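Local coordinates for ATP-dependent CLP protease, putative (Plasmodium falciparum, PDB 2F6I), which probably hydrolyses proteins to small peptides as the serine-protease component of an ATP-dependent Clp system, this chain being its ClpP catalytic domain, at residues Y62-N67 with Y94-I99; Y74-G79 with I102-V107. All coordinates share one frame; numbering follows the deposited sequence.

Overall arrangement
Both contacts tie together the same part of the ClpP fold, and along the chain their segments alternate: Y62-N67, then Y74-G79, then Y94-I99, then I102-V107. Helix 50-66 runs into strand 71-77, which leads through helix 82-94 to strand 99-104, so the two contacts sit toward different ends of neighbouring parallel strands, with centres about 21 Å apart. Interaction 1 pins the C-terminal turn of helix 50-66 to the loop that enters strand 99-104, its centre about 17 Å from that of the chain. Interaction 2 joins the later parts of the two strands deep in the subunit, where the chain leaves the five-stranded sheet close to the predicted active-site residue H134.

Interaction 1. Residues Y62-N67 with Y94-I99; sequences YLDNIN and YIKSDI
D64 lays its carboxylate obliquely across the beta carbon of I95, with CG of D64 3.3 Å from CB of I95, and from there reaches the backbone of K96 and S97, in the loop before strand 99-104. CG stands anti to the backbone nitrogen (chi1 -162°), which carries the acid group away from the last turn of helix 50-66 and onto the loop. OD1 of D64 takes two bonds from S97. The backbone N of S97 gives one at 2.8 Å to OD1 of D64, meeting it on the syn side but 29° out of the carboxylate plane; the hydroxyl gives the other, with OG of S97 2.7 Å from OD1 of D64, on the anti lone pair. The second oxygen is used as well: N of K96 donates to OD2 of D64 over 3.1 Å, coming from above the carboxylate plane. Three bonds therefore hold the acid, two of them from consecutive backbone N-H groups, and these should fix its rotation and favour the charged form.

With chi1 of S97 at -62°, OG is held on the same flank as the backbone N, and both can point at OD1 of D64. The same hydroxyl oxygen also accepts from R40, whose nearby positive charge may also favour the charged aspartate.

I95 and S97 both pack on I71 of strand 71-77, as does L63 from the helix. Y62, also on the helix, meets F35 of a second subunit edge to face. The contact thus clasps the end of helix 50-66 to the loop joining helix 82-94 to strand 99-104, over the start of the intervening strand 71-77.

Interaction 2. Residues Y74-G79 with I102-V107; sequences YINSPG and ISFGLV
The neighbouring parallel strands 71-77 and 99-104 of the central ClpP sheet meet here, with their short segments inclined by 37°. The two backbone bonds of I75 bracket S103 of the next strand, as in a parallel sheet: N of I75 donates to O of I102 over 2.6 Å, and O of I75 accepts from N of F104 at 3.0 Å. Next to these bonds, Y74 and I102 lie side by side on one face, with CD2 of Y74 3.9 Å from CB of I102. The F104 ring brings CE1 to 3.6 Å from CB of Y74.

The strands belong to a right-handed beta-alpha-beta unit, linked by helix 82-94, and at G105 the second one turns a corner into strand 106-107 of another sheet. N76 bridges that corner: its OD1 accepts from N of L106 at 3.1 Å, the donor standing 56° out of the carbonyl plane. The amide plane of N76 is turned 67° from the F104 ring, with ND2 of N76 3.4 Å from CE2 of F104, and ND2 goes on to bond E84 of a third subunit. Beyond it, S77 OG accepts from N of G79 in an ST turn and bonds D46 O. L106 packs on M132, its side chain about 7 Å from that of H134, the predicted active-site histidine.

Interaction 1. Residues Y62-N67 with Y94-I99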
loop_
_atom_site.group_PDB
_atom_site.type_symbol
_atom_site.label_atom_id
_atom_site.label_comp_id
_atom_site.label_asym_id
_atom_site.label_seq_id
_atom_site.Cartn_x
_atom_site.Cartn_y
_atom_site.Cartn_z
ATOM N N TYR C 62 4.388 -14.707 -40.579
ATOM C CA TYR C 62 4.806 -13.642 -41.480
ATOM C C TYR C 62 5.982 -14.079 -42.336
ATOM O O TYR C 62 5.949 -13.948 -43.557
ATOM C CB TYR C 62 5.182 -12.381 -40.696
ATOM C CG TYR C 62 5.755 -11.282 -41.569
ATOM C CD1 TYR C 62 7.121 -11.226 -41.848
ATOM C CD2 TYR C 62 4.927 -10.321 -42.146
ATOM C CE1 TYR C 62 7.647 -10.242 -42.681
ATOM C CE2 TYR C 62 5.444 -9.335 -42.982
ATOM C CZ TYR C 62 6.804 -9.301 -43.244
ATOM O OH TYR C 62 7.322 -8.330 -44.073
ATOM N N LEU C 63 7.024 -14.592 -41.692
ATOM C CA LEU C 63 8.206 -15.042 -42.412
ATOM C C LEU C 63 7.851 -16.117 -43.434
ATOM O O LEU C 63 8.184 -15.997 -44.611
ATOM C CB LEU C 63 9.258 -15.582 -41.436
ATOM C CG LEU C 63 9.938 -14.568 -40.509
ATOM C CD1 LEU C 63 10.898 -15.289 -39.571
ATOM C CD2 LEU C 63 10.682 -13.534 -41.339
ATOM N N ASP C 64 7.161 -17.161 -42.989
ATOM C CA ASP C 64 6.787 -18.245 -43.888
ATOM C C ASP C 64 5.978 -17.731 -45.073
ATOM O O ASP C 64 5.897 -18.389 -46.107
ATOM C CB ASP C 64 5.984 -19.310 -43.141
ATOM C CG ASP C 64 5.951 -20.635 -43.880
ATOM O OD1 ASP C 64 7.043 -21.172 -44.170
ATOM O OD2 ASP C 64 4.845 -21.139 -44.170
ATOM N N ASN C 65 5.389 -16.549 -44.923
ATOM C CA ASN C 65 4.593 -15.958 -45.989
ATOM C C ASN C 65 5.491 -15.332 -47.057
ATOM O O ASN C 65 5.122 -15.275 -48.229
ATOM C CB ASN C 65 3.651 -14.897 -45.418
ATOM C CG ASN C 65 2.601 -14.449 -46.419
ATOM O OD1 ASN C 65 2.926 -14.028 -47.530
ATOM N ND2 ASN C 65 1.332 -14.536 -46.028
ATOM N N ILE C 66 6.667 -14.862 -46.645
ATOM C CA ILE C 66 7.618 -14.249 -47.568
ATOM C C ILE C 66 8.165 -15.333 -48.489
ATOM O O ILE C 66 7.975 -15.289 -49.703
ATOM C CB ILE C 66 8.793 -13.597 -46.805
ATOM C CG1 ILE C 66 8.262 -12.573 -45.798
ATOM C CG2 ILE C 66 9.753 -12.941 -47.786
ATOM C CD1 ILE C 66 7.449 -11.451 -46.418
ATOM N N ASN C 67 8.853 -16.300 -47.896
ATOM C CA ASN C 67 9.412 -17.431 -48.626
ATOM C C ASN C 67 9.452 -18.608 -47.661
ATOM O O ASN C 67 8.938 -18.515 -46.548
ATOM C CB ASN C 67 10.819 -17.120 -49.138
ATOM C CG ASN C 67 11.770 -16.731 -48.029
ATOM O OD1 ASN C 67 12.039 -15.550 -47.813
ATOM N ND2 ASN C 67 12.279 -17.725 -47.310
ATOM N N TYR C 94 3.355 -26.165 -38.640
ATOM C CA TYR C 94 2.329 -25.784 -39.600
ATOM C C TYR C 94 2.988 -25.124 -40.813
ATOM O O TYR C 94 2.638 -25.414 -41.959
ATOM C CB TYR C 94 1.341 -24.805 -38.962
ATOM C CG TYR C 94 0.234 -24.343 -39.886
ATOM C CD1 TYR C 94 -0.368 -23.097 -39.710
ATOM C CD2 TYR C 94 -0.220 -25.150 -40.930
ATOM C CE1 TYR C 94 -1.391 -22.664 -40.549
ATOM C CE2 TYR C 94 -1.245 -24.727 -41.775
ATOM C CZ TYR C 94 -1.823 -23.484 -41.579
ATOM O OH TYR C 94 -2.829 -23.057 -42.414
ATOM N N ILE C 95 3.950 -24.245 -40.553
ATOM C CA ILE C 95 4.643 -23.541 -41.622
ATOM C C ILE C 95 5.539 -24.465 -42.443
ATOM O O ILE C 95 5.985 -25.507 -41.964
ATOM C CB ILE C 95 5.492 -22.372 -41.065
ATOM C CG1 ILE C 95 6.585 -22.903 -40.140
ATOM C CG2 ILE C 95 4.597 -21.407 -40.305
ATOM C CD1 ILE C 95 7.539 -21.838 -39.646
ATOM N N LYS C 96 5.790 -24.074 -43.687
ATOM C CA LYS C 96 6.627 -24.852 -44.590
ATOM C C LYS C 96 8.105 -24.726 -44.242
ATOM O O LYS C 96 8.842 -25.712 -44.276
ATOM C CB LYS C 96 6.395 -24.405 -46.038
ATOM C CG LYS C 96 5.281 -25.161 -46.756
ATOM C CD LYS C 96 3.986 -25.173 -45.957
ATOM C CE LYS C 96 2.946 -26.083 -46.598
ATOM N NZ LYS C 96 1.720 -26.202 -45.758
ATOM N N SER C 97 8.529 -23.510 -43.906
ATOM C CA SER C 97 9.920 -23.247 -43.556
ATOM C C SER C 97 10.416 -24.165 -42.446
ATOM O O SER C 97 9.690 -24.470 -41.500
ATOM C CB SER C 97 10.093 -21.797 -43.102
ATOM O OG SER C 97 9.760 -20.887 -44.129
ATOM N N ASP C 98 11.661 -24.607 -42.572
ATOM C CA ASP C 98 12.259 -25.455 -41.557
ATOM C C ASP C 98 12.835 -24.528 -40.499
ATOM O O ASP C 98 13.236 -23.403 -40.798
ATOM C CB ASP C 98 13.353 -26.325 -42.166
ATOM C CG ASP C 98 12.796 -27.536 -42.892
ATOM O OD1 ASP C 98 11.905 -27.361 -43.749
ATOM O OD2 ASP C 98 13.247 -28.667 -42.609
ATOM N N ILE C 99 12.875 -25.000 -39.262
ATOM C CA ILE C 99 13.374 -24.187 -38.169
ATOM C C ILE C 99 14.582 -24.773 -37.462
ATOM O O ILE C 99 14.510 -25.870 -36.913
ATOM C CB ILE C 99 12.269 -23.969 -37.114
ATOM C CG1 ILE C 99 11.099 -23.210 -37.740
ATOM C CG2 ILE C 99 12.832 -23.226 -35.907
ATOM C CD1 ILE C 99 9.953 -22.949 -36.791
#

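Interaction 2. Residues Y74-G79 with I102-V107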
loop_
_atom_site.group_PDB
_atom_site.type_symbol
_atom_site.label_atom_id
_atom_site.label_comp_id
_atom_site.label_asym_id
_atom_site.label_seq_id
_atom_site.Cartn_x
_atom_site.Cartn_y
_atom_site.Cartn_z
ATOM N N TYR C 74 16.924 -18.322 -31.755
ATOM C CA TYR C 74 17.794 -18.420 -30.588
ATOM C C TYR C 74 16.854 -18.589 -29.400
ATOM O O TYR C 74 15.867 -17.864 -29.284
ATOM C CB TYR C 74 18.627 -17.148 -30.410
ATOM C CG TYR C 74 19.706 -16.949 -31.452
ATOM C CD1 TYR C 74 19.587 -15.958 -32.425
ATOM C CD2 TYR C 74 20.854 -17.743 -31.456
ATOM C CE1 TYR C 74 20.584 -15.759 -33.378
ATOM C CE2 TYR C 74 21.860 -17.552 -32.407
ATOM C CZ TYR C 74 21.716 -16.557 -33.364
ATOM O OH TYR C 74 22.703 -16.354 -34.304
ATOM N N ILE C 75 17.152 -19.544 -28.524
ATOM C CA ILE C 75 16.294 -19.787 -27.375
ATOM C C ILE C 75 17.010 -19.675 -26.036
ATOM O O ILE C 75 18.026 -20.331 -25.798
ATOM C CB ILE C 75 15.635 -21.179 -27.462
ATOM C CG1 ILE C 75 14.917 -21.333 -28.804
ATOM C CG2 ILE C 75 14.644 -21.359 -26.319
ATOM C CD1 ILE C 75 14.343 -22.724 -29.038
ATOM N N ASN C 76 16.448 -18.839 -25.168
ATOM C CA ASN C 76 16.951 -18.585 -23.821
ATOM C C ASN C 76 15.686 -18.231 -23.051
ATOM O O ASN C 76 15.374 -17.059 -22.860
ATOM C CB ASN C 76 17.915 -17.392 -23.828
ATOM C CG ASN C 76 18.506 -17.101 -22.457
ATOM O OD1 ASN C 76 18.181 -17.760 -21.468
ATOM N ND2 ASN C 76 19.382 -16.105 -22.395
ATOM N N SER C 77 14.951 -19.254 -22.624
ATOM C CA SER C 77 13.689 -19.048 -21.926
ATOM C C SER C 77 13.402 -20.094 -20.856
ATOM O O SER C 77 13.688 -21.274 -21.038
ATOM C CB SER C 77 12.548 -19.044 -22.949
ATOM O OG SER C 77 11.280 -19.141 -22.325
ATOM N N PRO C 78 12.828 -19.668 -19.723
ATOM C CA PRO C 78 12.498 -20.572 -18.618
ATOM C C PRO C 78 11.156 -21.247 -18.874
ATOM O O PRO C 78 10.626 -21.948 -18.015
ATOM C CB PRO C 78 12.440 -19.633 -17.423
ATOM C CG PRO C 78 11.808 -18.415 -18.030
ATOM C CD PRO C 78 12.567 -18.266 -19.342
ATOM N N GLY C 79 10.614 -21.029 -20.065
ATOM C CA GLY C 79 9.332 -21.614 -20.401
ATOM C C GLY C 79 8.211 -20.705 -19.937
ATOM O O GLY C 79 8.356 -19.484 -19.940
ATOM N N ILE C 102 18.724 -22.832 -31.727
ATOM C CA ILE C 102 19.995 -22.659 -31.040
ATOM C C ILE C 102 19.704 -22.123 -29.644
ATOM O O ILE C 102 19.104 -21.058 -29.483
ATOM C CB ILE C 102 20.915 -21.671 -31.780
ATOM C CG1 ILE C 102 21.189 -22.187 -33.196
ATOM C CG2 ILE C 102 22.226 -21.512 -31.017
ATOM C CD1 ILE C 102 22.139 -21.318 -34.001
ATOM N N SER C 103 20.122 -22.869 -28.631
ATOM C CA SER C 103 19.881 -22.465 -27.259
ATOM C C SER C 103 21.131 -21.945 -26.580
ATOM O O SER C 103 22.245 -22.351 -26.902
ATOM C CB SER C 103 19.355 -23.647 -26.450
ATOM O OG SER C 103 20.384 -24.600 -26.250
ATOM N N PHE C 104 20.930 -21.029 -25.644
ATOM C CA PHE C 104 22.018 -20.483 -24.853
ATOM C C PHE C 104 21.430 -19.943 -23.560
ATOM O O PHE C 104 20.245 -19.620 -23.499
ATOM C CB PHE C 104 22.799 -19.396 -25.613
ATOM C CG PHE C 104 21.999 -18.172 -25.961
ATOM C CD1 PHE C 104 21.574 -17.956 -27.269
ATOM C CD2 PHE C 104 21.725 -17.203 -25.001
ATOM C CE1 PHE C 104 20.892 -16.788 -27.619
ATOM C CE2 PHE C 104 21.043 -16.033 -25.339
ATOM C CZ PHE C 104 20.627 -15.827 -26.652
ATOM N N GLY C 105 22.251 -19.880 -22.519
ATOM C CA GLY C 105 21.776 -19.386 -21.241
ATOM C C GLY C 105 21.014 -20.448 -20.476
ATOM O O GLY C 105 21.605 -21.359 -19.900
ATOM N N LEU C 106 19.692 -20.334 -20.472
ATOM C CA LEU C 106 18.857 -21.290 -19.766
ATOM C C LEU C 106 17.619 -21.612 -20.581
ATOM O O LEU C 106 16.954 -20.715 -21.099
ATOM C CB LEU C 106 18.443 -20.723 -18.407
ATOM C CG LEU C 106 17.685 -21.686 -17.496
ATOM C CD1 LEU C 106 18.572 -22.874 -17.212
ATOM C CD2 LEU C 106 17.300 -21.003 -16.199
ATOM N N VAL C 107 17.316 -22.900 -20.698
ATOM C CA VAL C 107 16.146 -23.345 -21.441
ATOM C C VAL C 107 15.419 -24.375 -20.596
ATOM O O VAL C 107 16.052 -25.247 -19.997
ATOM C CB VAL C 107 16.544 -23.967 -22.792
ATOM C CG1 VAL C 107 15.310 -24.486 -23.509
ATOM C CG2 VAL C 107 17.257 -22.926 -23.650
#